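PDB 3HK9: uronate isomerase from Bacillus halodurans C-125, which probably catalyses the reversible isomerisation of hexuronates such as D-glucuronate to their keto sugars, D-fructuronate in that case, and binds zinc. Local coordinates for residues Arg170-Leu175 with Ala221-Pro226; Asn252-Met257 with Lys295-Met300. All coordinates share one frame; numbering follows the deposited sequence.

How the contacts relate
Following the chain from the N terminus, contact 1 comes first: it brings strand 220-224 back beside strand 169-170 and so closes a loop made largely of the helices 178-187 and 198-215. The chain then runs through helix 235-250 before contact 2 opens, where strands 255-262 and 296-300 pair after an excursion that includes helix 282-290. The two loops follow each other in series, neither nesting nor crossing. Strands 220-224 and 255-262 are neighbours, so both contacts belong to one continuous stretch of barrel wall: V222 N probably donates to A256 O, A221 packs on A256, and V222 and L175 both touch the ring of F255.

Contact 1 of 2, residues Arg170-Leu175 with Ala221-Pro226; sequences RLDPLL and AVSLPP. With REL (D-glucuronic acid), chain M.
The end of R170 comes up to S223 through an extended first torsion (chi1 -167°, CG opposite the backbone N) and one kink at chi2 (54°), which together carry its guanidinium past A221 and V222. S223, with OG lodged between its own N and carbonyl carbon (chi1 70°), meets D172 nearby. The end of strand 169-170, and the helix that follows it, sit beside the parallel strand 220-224, consistent with a (beta/alpha)8 barrel as in the amidohydrolase superfamily, at the end where the active site opens. Strand pairing finishes with L171 N donating to A221 O at 2.8 Å. L171 is then the N-cap residue of the helix that D172 and P173 begin, and proline fits such a first turn because its missing N-H costs no helix bond.

D172, at the start of the helix, ties the end of strand 169-170 to strand 220-224. R170 grips it side-on, NE to OD1 at 2.6 Å and NH2 to OD2 at 2.9 Å, two hydrogen bonds of one salt bridge. S223 supplies a second pair of donors: its N lies 3.1 Å from D172 OD1, and its OG gives its proton to D172 OD2 at 2.7 Å. At each oxygen the arginine and serine donors arrive from opposite faces of the carboxylate plane, so the group is held from both sides. On the helix, L175 CD2 rests 4.0 Å from V222 CB, the two apolar side chains crossing at about a right angle.

Fixed in this way, R170 lies close to the zinc ligands H26 and H28 and turns its guanidinium edge to the carboxylate of the bound D-glucuronic acid. Its NH1 donates to O6B at 3.0 Å, and its NH2 donates almost straight to O6A at 2.7 Å.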
ATOM      1  N   ARG A 170      -5.066 -68.554 -23.128  1.00 25.73           N
ATOM      2  CA  ARG A 170      -3.800 -67.917 -22.779  1.00 27.23           C
ATOM      3  C   ARG A 170      -2.658 -68.939 -22.917  1.00 27.97           C
ATOM      4  O   ARG A 170      -2.733 -70.038 -22.366  1.00 27.99           O
ATOM      5  CB  ARG A 170      -3.904 -67.379 -21.349  1.00 25.29           C
ATOM      6  CG  ARG A 170      -2.806 -66.422 -20.947  1.00 26.63           C
ATOM      7  CD  ARG A 170      -2.655 -65.252 -21.929  1.00 25.07           C
ATOM      8  NE  ARG A 170      -1.558 -64.402 -21.488  1.00 22.34           N
ATOM      9  CZ  ARG A 170      -1.688 -63.361 -20.674  1.00 22.44           C
ATOM     10  NH1 ARG A 170      -2.882 -63.005 -20.214  1.00 23.74           N
ATOM     11  NH2 ARG A 170      -0.606 -62.707 -20.270  1.00 22.92           N
ATOM     12  N   LEU A 171      -1.597 -68.571 -23.638  1.00 28.46           N
ATOM     13  CA  LEU A 171      -0.486 -69.497 -23.889  1.00 27.22           C
ATOM     14  C   LEU A 171       0.937 -69.094 -23.474  1.00 27.50           C
ATOM     15  O   LEU A 171       1.908 -69.640 -24.007  1.00 26.91           O
ATOM     16  CB  LEU A 171      -0.480 -69.849 -25.383  1.00 26.75           C
ATOM     17  CG  LEU A 171      -1.804 -70.379 -25.958  1.00 28.25           C
ATOM     18  CD1 LEU A 171      -1.792 -70.355 -27.484  1.00 27.44           C
ATOM     19  CD2 LEU A 171      -2.035 -71.782 -25.446  1.00 28.91           C
ATOM     20  N   ASP A 172       1.075 -68.172 -22.525  1.00 27.70           N
ATOM     21  CA  ASP A 172       2.404 -67.719 -22.092  1.00 27.91           C
ATOM     22  C   ASP A 172       3.429 -68.834 -21.829  1.00 30.52           C
ATOM     23  O   ASP A 172       4.575 -68.751 -22.288  1.00 30.39           O
ATOM     24  CB  ASP A 172       2.277 -66.818 -20.848  1.00 27.08           C
ATOM     25  CG  ASP A 172       1.543 -65.507 -21.147  1.00 26.83           C
ATOM     26  OD1 ASP A 172       0.780 -65.470 -22.131  1.00 24.76           O
ATOM     27  OD2 ASP A 172       1.714 -64.521 -20.399  1.00 27.19           O
ATOM     28  N   PRO A 173       3.043 -69.888 -21.084  1.00 30.69           N
ATOM     29  CA  PRO A 173       4.006 -70.967 -20.817  1.00 31.41           C
ATOM     30  C   PRO A 173       4.513 -71.672 -22.072  1.00 30.34           C
ATOM     31  O   PRO A 173       5.708 -71.924 -22.212  1.00 31.02           O
ATOM     32  CB  PRO A 173       3.226 -71.903 -19.893  1.00 30.73           C
ATOM     33  CG  PRO A 173       2.355 -70.928 -19.118  1.00 30.76           C
ATOM     34  CD  PRO A 173       1.848 -70.032 -20.231  1.00 30.69           C
ATOM     35  N   LEU A 174       3.599 -71.986 -22.982  1.00 30.01           N
ATOM     36  CA  LEU A 174       3.954 -72.669 -24.222  1.00 29.53           C
ATOM     37  C   LEU A 174       4.899 -71.842 -25.086  1.00 30.14           C
ATOM     38  O   LEU A 174       5.948 -72.321 -25.527  1.00 27.83           O
ATOM     39  CB  LEU A 174       2.693 -72.979 -25.029  1.00 30.15           C
ATOM     40  CG  LEU A 174       2.935 -73.633 -26.390  1.00 32.07           C
ATOM     41  CD1 LEU A 174       3.426 -75.056 -26.178  1.00 32.08           C
ATOM     42  CD2 LEU A 174       1.653 -73.623 -27.212  1.00 30.33           C
ATOM     43  N   LEU A 175       4.521 -70.589 -25.312  1.00 29.01           N
ATOM     44  CA  LEU A 175       5.309 -69.691 -26.143  1.00 28.99           C
ATOM     45  C   LEU A 175       6.567 -69.081 -25.519  1.00 27.96           C
ATOM     46  O   LEU A 175       7.579 -68.951 -26.199  1.00 28.53           O
ATOM     47  CB  LEU A 175       4.406 -68.573 -26.679  1.00 29.89           C
ATOM     48  CG  LEU A 175       3.608 -68.855 -27.963  1.00 31.99           C
ATOM     49  CD1 LEU A 175       2.744 -70.092 -27.808  1.00 31.98           C
ATOM     50  CD2 LEU A 175       2.746 -67.644 -28.289  1.00 33.94           C
ATOM     51  N   ALA A 221      -4.218 -65.937 -26.745  1.00 24.24           N
ATOM     52  CA  ALA A 221      -3.432 -64.797 -26.296  1.00 23.50           C
ATOM     53  C   ALA A 221      -2.097 -65.142 -25.646  1.00 24.19           C
ATOM     54  O   ALA A 221      -1.839 -66.293 -25.283  1.00 24.53           O
ATOM     55  CB  ALA A 221      -4.263 -63.971 -25.334  1.00 22.07           C
ATOM     56  N   VAL A 222      -1.263 -64.117 -25.497  1.00 22.85           N
ATOM     57  CA  VAL A 222       0.051 -64.238 -24.876  1.00 24.37           C
ATOM     58  C   VAL A 222       0.561 -62.845 -24.531  1.00 24.95           C
ATOM     59  O   VAL A 222       0.251 -61.880 -25.242  1.00 23.54           O
ATOM     60  CB  VAL A 222       1.074 -64.894 -25.834  1.00 24.32           C
ATOM     61  CG1 VAL A 222       1.246 -64.046 -27.084  1.00 24.35           C
ATOM     62  CG2 VAL A 222       2.413 -65.059 -25.132  1.00 24.79           C
ATOM     63  N   SER A 223       1.309 -62.729 -23.435  1.00 24.56           N
ATOM     64  CA  SER A 223       1.893 -61.441 -23.063  1.00 26.21           C
ATOM     65  C   SER A 223       3.352 -61.620 -23.444  1.00 26.28           C
ATOM     66  O   SER A 223       3.916 -62.700 -23.264  1.00 27.53           O
ATOM     67  CB  SER A 223       1.739 -61.146 -21.559  1.00 26.73           C
ATOM     68  OG  SER A 223       2.549 -61.988 -20.762  1.00 29.51           O
ATOM     69  N   LEU A 224       3.957 -60.573 -23.991  1.00 26.07           N
ATOM     70  CA  LEU A 224       5.333 -60.649 -24.453  1.00 23.10           C
ATOM     71  C   LEU A 224       6.219 -59.528 -23.924  1.00 23.12           C
ATOM     72  O   LEU A 224       5.742 -58.445 -23.590  1.00 21.65           O
ATOM     73  CB  LEU A 224       5.337 -60.637 -25.984  1.00 23.77           C
ATOM     74  CG  LEU A 224       4.546 -61.759 -26.658  1.00 23.09           C
ATOM     75  CD1 LEU A 224       4.273 -61.374 -28.107  1.00 22.89           C
ATOM     76  CD2 LEU A 224       5.327 -63.085 -26.568  1.00 21.86           C
ATOM     77  N   PRO A 225       7.539 -59.772 -23.860  1.00 22.80           N
ATOM     78  CA  PRO A 225       8.504 -58.787 -23.367  1.00 22.44           C
ATOM     79  C   PRO A 225       8.854 -57.720 -24.399  1.00 22.63           C
ATOM     80  O   PRO A 225       8.566 -57.877 -25.584  1.00 21.96           O
ATOM     81  CB  PRO A 225       9.710 -59.650 -23.020  1.00 23.82           C
ATOM     82  CG  PRO A 225       9.693 -60.649 -24.146  1.00 23.96           C
ATOM     83  CD  PRO A 225       8.213 -61.032 -24.222  1.00 23.09           C
ATOM     84  N   PRO A 226       9.491 -56.626 -23.952  1.00 22.15           N
ATOM     85  CA  PRO A 226       9.915 -55.496 -24.791  1.00 22.68           C
ATOM     86  C   PRO A 226      10.835 -55.964 -25.914  1.00 24.46           C
ATOM     87  O   PRO A 226      10.924 -55.338 -26.971  1.00 24.73           O
ATOM     88  CB  PRO A 226      10.665 -54.593 -23.808  1.00 22.27           C
ATOM     89  CG  PRO A 226       9.996 -54.878 -22.496  1.00 23.02           C
ATOM     90  CD  PRO A 226       9.804 -56.376 -22.532  1.00 22.20           C
TER
HETATM   91  O6A REL M 428      -0.787 -60.376 -18.901  1.00 29.98           O
HETATM   92  C6  REL M 428      -1.885 -59.928 -18.459  1.00 31.51           C
HETATM   93  O6B REL M 428      -3.013 -60.358 -18.760  1.00 29.83           O
HETATM   94  C5  REL M 428      -1.787 -58.753 -17.484  1.00 31.64           C
HETATM   95  O5  REL M 428      -2.934 -57.916 -17.679  1.00 29.39           O
HETATM   96  C4  REL M 428      -1.740 -59.198 -15.992  1.00 32.61           C
HETATM   97  O4  REL M 428      -0.556 -60.009 -15.841  1.00 31.83           O
HETATM   98  C3  REL M 428      -1.680 -58.033 -14.961  1.00 32.16           C
HETATM   99  O3  REL M 428      -1.373 -58.511 -13.634  1.00 29.25           O
HETATM  100  C2  REL M 428      -3.012 -57.246 -14.939  1.00 31.69           C
HETATM  101  O2  REL M 428      -3.812 -57.580 -13.814  1.00 32.86           O
HETATM  102  C1  REL M 428      -2.747 -55.735 -14.966  1.00 32.44           C
HETATM  103  O1  REL M 428      -3.548 -54.952 -15.484  1.00 28.98           O

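Contact 2 of 2, residues Asn252-Met257 with Lys295-Met300; sequences NIPFAM and KFLVTM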
ATOM      1  N   ASN A 252      -9.955 -69.508 -37.981  1.00 40.14           N
ATOM      2  CA  ASN A 252     -10.217 -68.081 -38.111  1.00 39.72           C
ATOM      3  C   ASN A 252     -10.306 -67.415 -36.740  1.00 39.25           C
ATOM      4  O   ASN A 252     -11.199 -66.604 -36.485  1.00 39.19           O
ATOM      5  CB  ASN A 252     -11.518 -67.840 -38.885  1.00 42.26           C
ATOM      6  CG  ASN A 252     -11.678 -66.394 -39.316  1.00 44.05           C
ATOM      7  OD1 ASN A 252     -12.766 -65.960 -39.693  1.00 47.38           O
ATOM      8  ND2 ASN A 252     -10.587 -65.642 -39.272  1.00 44.64           N
ATOM      9  N   ILE A 253      -9.377 -67.772 -35.859  1.00 37.62           N
ATOM     10  CA  ILE A 253      -9.337 -67.218 -34.509  1.00 37.62           C
ATOM     11  C   ILE A 253      -8.203 -66.198 -34.408  1.00 34.93           C
ATOM     12  O   ILE A 253      -7.056 -66.506 -34.716  1.00 34.60           O
ATOM     13  CB  ILE A 253      -9.102 -68.332 -33.461  1.00 38.49           C
ATOM     14  CG1 ILE A 253     -10.229 -69.363 -33.542  1.00 41.30           C
ATOM     15  CG2 ILE A 253      -9.056 -67.743 -32.065  1.00 39.49           C
ATOM     16  CD1 ILE A 253     -10.088 -70.505 -32.542  1.00 40.65           C
ATOM     17  N   PRO A 254      -8.515 -64.965 -33.981  1.00 33.85           N
ATOM     18  CA  PRO A 254      -7.467 -63.950 -33.864  1.00 33.02           C
ATOM     19  C   PRO A 254      -6.421 -64.269 -32.798  1.00 31.09           C
ATOM     20  O   PRO A 254      -6.685 -64.997 -31.841  1.00 30.12           O
ATOM     21  CB  PRO A 254      -8.253 -62.673 -33.562  1.00 34.29           C
ATOM     22  CG  PRO A 254      -9.482 -63.180 -32.869  1.00 35.18           C
ATOM     23  CD  PRO A 254      -9.838 -64.399 -33.664  1.00 33.75           C
ATOM     24  N   PHE A 255      -5.228 -63.718 -32.987  1.00 29.22           N
ATOM     25  CA  PHE A 255      -4.116 -63.916 -32.067  1.00 26.47           C
ATOM     26  C   PHE A 255      -3.901 -62.610 -31.315  1.00 26.90           C
ATOM     27  O   PHE A 255      -3.593 -61.587 -31.921  1.00 26.14           O
ATOM     28  CB  PHE A 255      -2.865 -64.308 -32.865  1.00 26.86           C
ATOM     29  CG  PHE A 255      -1.629 -64.512 -32.024  1.00 26.42           C
ATOM     30  CD1 PHE A 255      -1.708 -65.100 -30.766  1.00 26.72           C
ATOM     31  CD2 PHE A 255      -0.377 -64.157 -32.515  1.00 25.24           C
ATOM     32  CE1 PHE A 255      -0.553 -65.336 -30.005  1.00 26.86           C
ATOM     33  CE2 PHE A 255       0.785 -64.387 -31.766  1.00 25.57           C
ATOM     34  CZ  PHE A 255       0.696 -64.977 -30.511  1.00 27.03           C
ATOM     35  N   ALA A 256      -4.091 -62.643 -29.997  1.00 25.79           N
ATOM     36  CA  ALA A 256      -3.925 -61.458 -29.162  1.00 24.56           C
ATOM     37  C   ALA A 256      -2.522 -61.381 -28.576  1.00 24.43           C
ATOM     38  O   ALA A 256      -2.066 -62.322 -27.931  1.00 24.37           O
ATOM     39  CB  ALA A 256      -4.953 -61.465 -28.035  1.00 22.84           C
ATOM     40  N   MET A 257      -1.843 -60.258 -28.800  1.00 24.41           N
ATOM     41  CA  MET A 257      -0.490 -60.057 -28.284  1.00 23.54           C
ATOM     42  C   MET A 257      -0.465 -58.832 -27.399  1.00 23.39           C
ATOM     43  O   MET A 257      -0.786 -57.731 -27.846  1.00 24.33           O
ATOM     44  CB  MET A 257       0.513 -59.865 -29.427  1.00 24.84           C
ATOM     45  CG  MET A 257       0.620 -61.041 -30.390  1.00 26.50           C
ATOM     46  SD  MET A 257       1.885 -60.784 -31.664  1.00 30.35           S
ATOM     47  CE  MET A 257       1.050 -59.629 -32.744  1.00 30.34           C
ATOM     48  N   LYS A 295      -5.604 -62.757 -38.135  1.00 26.47           N
ATOM     49  CA  LYS A 295      -6.086 -61.548 -37.476  1.00 26.87           C
ATOM     50  C   LYS A 295      -5.319 -61.348 -36.180  1.00 25.61           C
ATOM     51  O   LYS A 295      -5.042 -62.306 -35.460  1.00 26.50           O
ATOM     52  CB  LYS A 295      -7.584 -61.662 -37.200  1.00 27.61           C
ATOM     53  CG  LYS A 295      -8.438 -61.669 -38.466  1.00 30.26           C
ATOM     54  CD  LYS A 295      -9.901 -61.955 -38.146  1.00 33.36           C
ATOM     55  CE  LYS A 295     -10.069 -63.338 -37.521  1.00 37.01           C
ATOM     56  NZ  LYS A 295     -11.491 -63.667 -37.187  1.00 37.75           N
ATOM     57  N   PHE A 296      -4.979 -60.099 -35.880  1.00 24.86           N
ATOM     58  CA  PHE A 296      -4.209 -59.799 -34.680  1.00 22.62           C
ATOM     59  C   PHE A 296      -4.823 -58.734 -33.779  1.00 22.09           C
ATOM     60  O   PHE A 296      -5.200 -57.656 -34.239  1.00 23.05           O
ATOM     61  CB  PHE A 296      -2.796 -59.352 -35.079  1.00 24.02           C
ATOM     62  CG  PHE A 296      -2.016 -60.389 -35.868  1.00 24.88           C
ATOM     63  CD1 PHE A 296      -1.113 -61.239 -35.229  1.00 25.41           C
ATOM     64  CD2 PHE A 296      -2.172 -60.496 -37.250  1.00 25.62           C
ATOM     65  CE1 PHE A 296      -0.371 -62.181 -35.955  1.00 26.54           C
ATOM     66  CE2 PHE A 296      -1.436 -61.434 -37.987  1.00 26.52           C
ATOM     67  CZ  PHE A 296      -0.534 -62.277 -37.336  1.00 27.39           C
ATOM     68  N   LEU A 297      -4.937 -59.054 -32.492  1.00 18.96           N
ATOM     69  CA  LEU A 297      -5.429 -58.112 -31.495  1.00 20.56           C
ATOM     70  C   LEU A 297      -4.163 -57.682 -30.752  1.00 21.39           C
ATOM     71  O   LEU A 297      -3.423 -58.522 -30.243  1.00 21.68           O
ATOM     72  CB  LEU A 297      -6.405 -58.788 -30.532  1.00 20.72           C
ATOM     73  CG  LEU A 297      -7.835 -58.971 -31.054  1.00 23.75           C
ATOM     74  CD1 LEU A 297      -8.559 -60.033 -30.231  1.00 21.45           C
ATOM     75  CD2 LEU A 297      -8.568 -57.638 -31.003  1.00 20.37           C
ATOM     76  N   VAL A 298      -3.895 -56.386 -30.701  1.00 21.20           N
ATOM     77  CA  VAL A 298      -2.690 -55.927 -30.035  1.00 20.30           C
ATOM     78  C   VAL A 298      -2.921 -54.764 -29.092  1.00 21.15           C
ATOM     79  O   VAL A 298      -3.747 -53.888 -29.348  1.00 20.55           O
ATOM     80  CB  VAL A 298      -1.600 -55.517 -31.074  1.00 21.89           C
ATOM     81  CG1 VAL A 298      -0.348 -54.997 -30.359  1.00 22.04           C
ATOM     82  CG2 VAL A 298      -1.236 -56.708 -31.950  1.00 20.07           C
ATOM     83  N   THR A 299      -2.191 -54.794 -27.980  1.00 22.01           N
ATOM     84  CA  THR A 299      -2.219 -53.743 -26.978  1.00 22.30           C
ATOM     85  C   THR A 299      -0.778 -53.728 -26.486  1.00 23.48           C
ATOM     86  O   THR A 299      -0.143 -54.779 -26.403  1.00 23.40           O
ATOM     87  CB  THR A 299      -3.200 -54.063 -25.815  1.00 22.91           C
ATOM     88  OG1 THR A 299      -3.443 -52.870 -25.057  1.00 21.15           O
ATOM     89  CG2 THR A 299      -2.628 -55.134 -24.884  1.00 22.49           C
ATOM     90  N   MET A 300      -0.237 -52.552 -26.192  1.00 22.95           N
ATOM     91  CA  MET A 300       1.142 -52.491 -25.733  1.00 21.14           C
ATOM     92  C   MET A 300       1.249 -51.786 -24.385  1.00 20.90           C
ATOM     93  O   MET A 300       0.410 -50.956 -24.039  1.00 20.38           O
ATOM     94  CB  MET A 300       2.007 -51.824 -26.810  1.00 22.03           C
ATOM     95  CG  MET A 300       1.947 -52.580 -28.148  1.00 20.57           C
ATOM     96  SD  MET A 300       3.032 -51.940 -29.440  1.00 22.49           S
ATOM     97  CE  MET A 300       4.572 -52.859 -29.048  1.00 18.03           C
TER
HETATM   98  O   HOH W   1      -6.616 -65.370 -37.483  1.00 26.89           O
HETATM   99  O   HOH W   2      -4.404 -65.220 -35.992  1.00 42.89           O
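F255 and M257 on one strand alternate with K295, L297 and T299 on the other in a ladder of backbone bonds between two strands that run only 12° from parallel. F255 N donates to K295 O at 2.9 Å, L297 N to F255 O at the same length, and M257 N to L297 O at 2.8 Å. The last rung, T299 N to M257 O, is longer at 3.3 Å.

Side chains then pack on both faces of this pair. On one, A256 and L297 set CB against CB, alanine being small enough to leave room for the leucine beside it; P254 adds its ring to the same leucine. On the other, F255, M257, F296 and V298 form an apolar layer. F296 brings CE1 to the ring edge of F255, 4.0 Å from CD2, while M257 lays CG over one face of that ring. A bend at chi3 (-76°) brings the methyl CE of M257 between its neighbours, 3.7 Å from F296 CD1 and close to V298 CG2, a job suited to methionine's flexible chain.

Where the strands begin, K295 lies alongside P254 with its aliphatic part and turns at chi3 (-62°) so that NZ donates a hydrogen bond to N252 O at 3.0 Å, from above the carbonyl plane; NZ is also hydrogen-bonded to F411 O. Two waters bridge I253 O to K295, one at its N and one at its O, extending the polar links before the ladder starts.

Further out, N252 ends helix 235-250 as the C-prime residue of a Schellman motif, its positive phi being readily tolerated by asparagine. Strand 255-262, helix 282-290 and strand 296-300 follow in order, the strands parallel and the helix packed on them through L287: a beta-alpha-beta crossover, as expected for the (beta/alpha)8 barrel of the amidohydrolase superfamily.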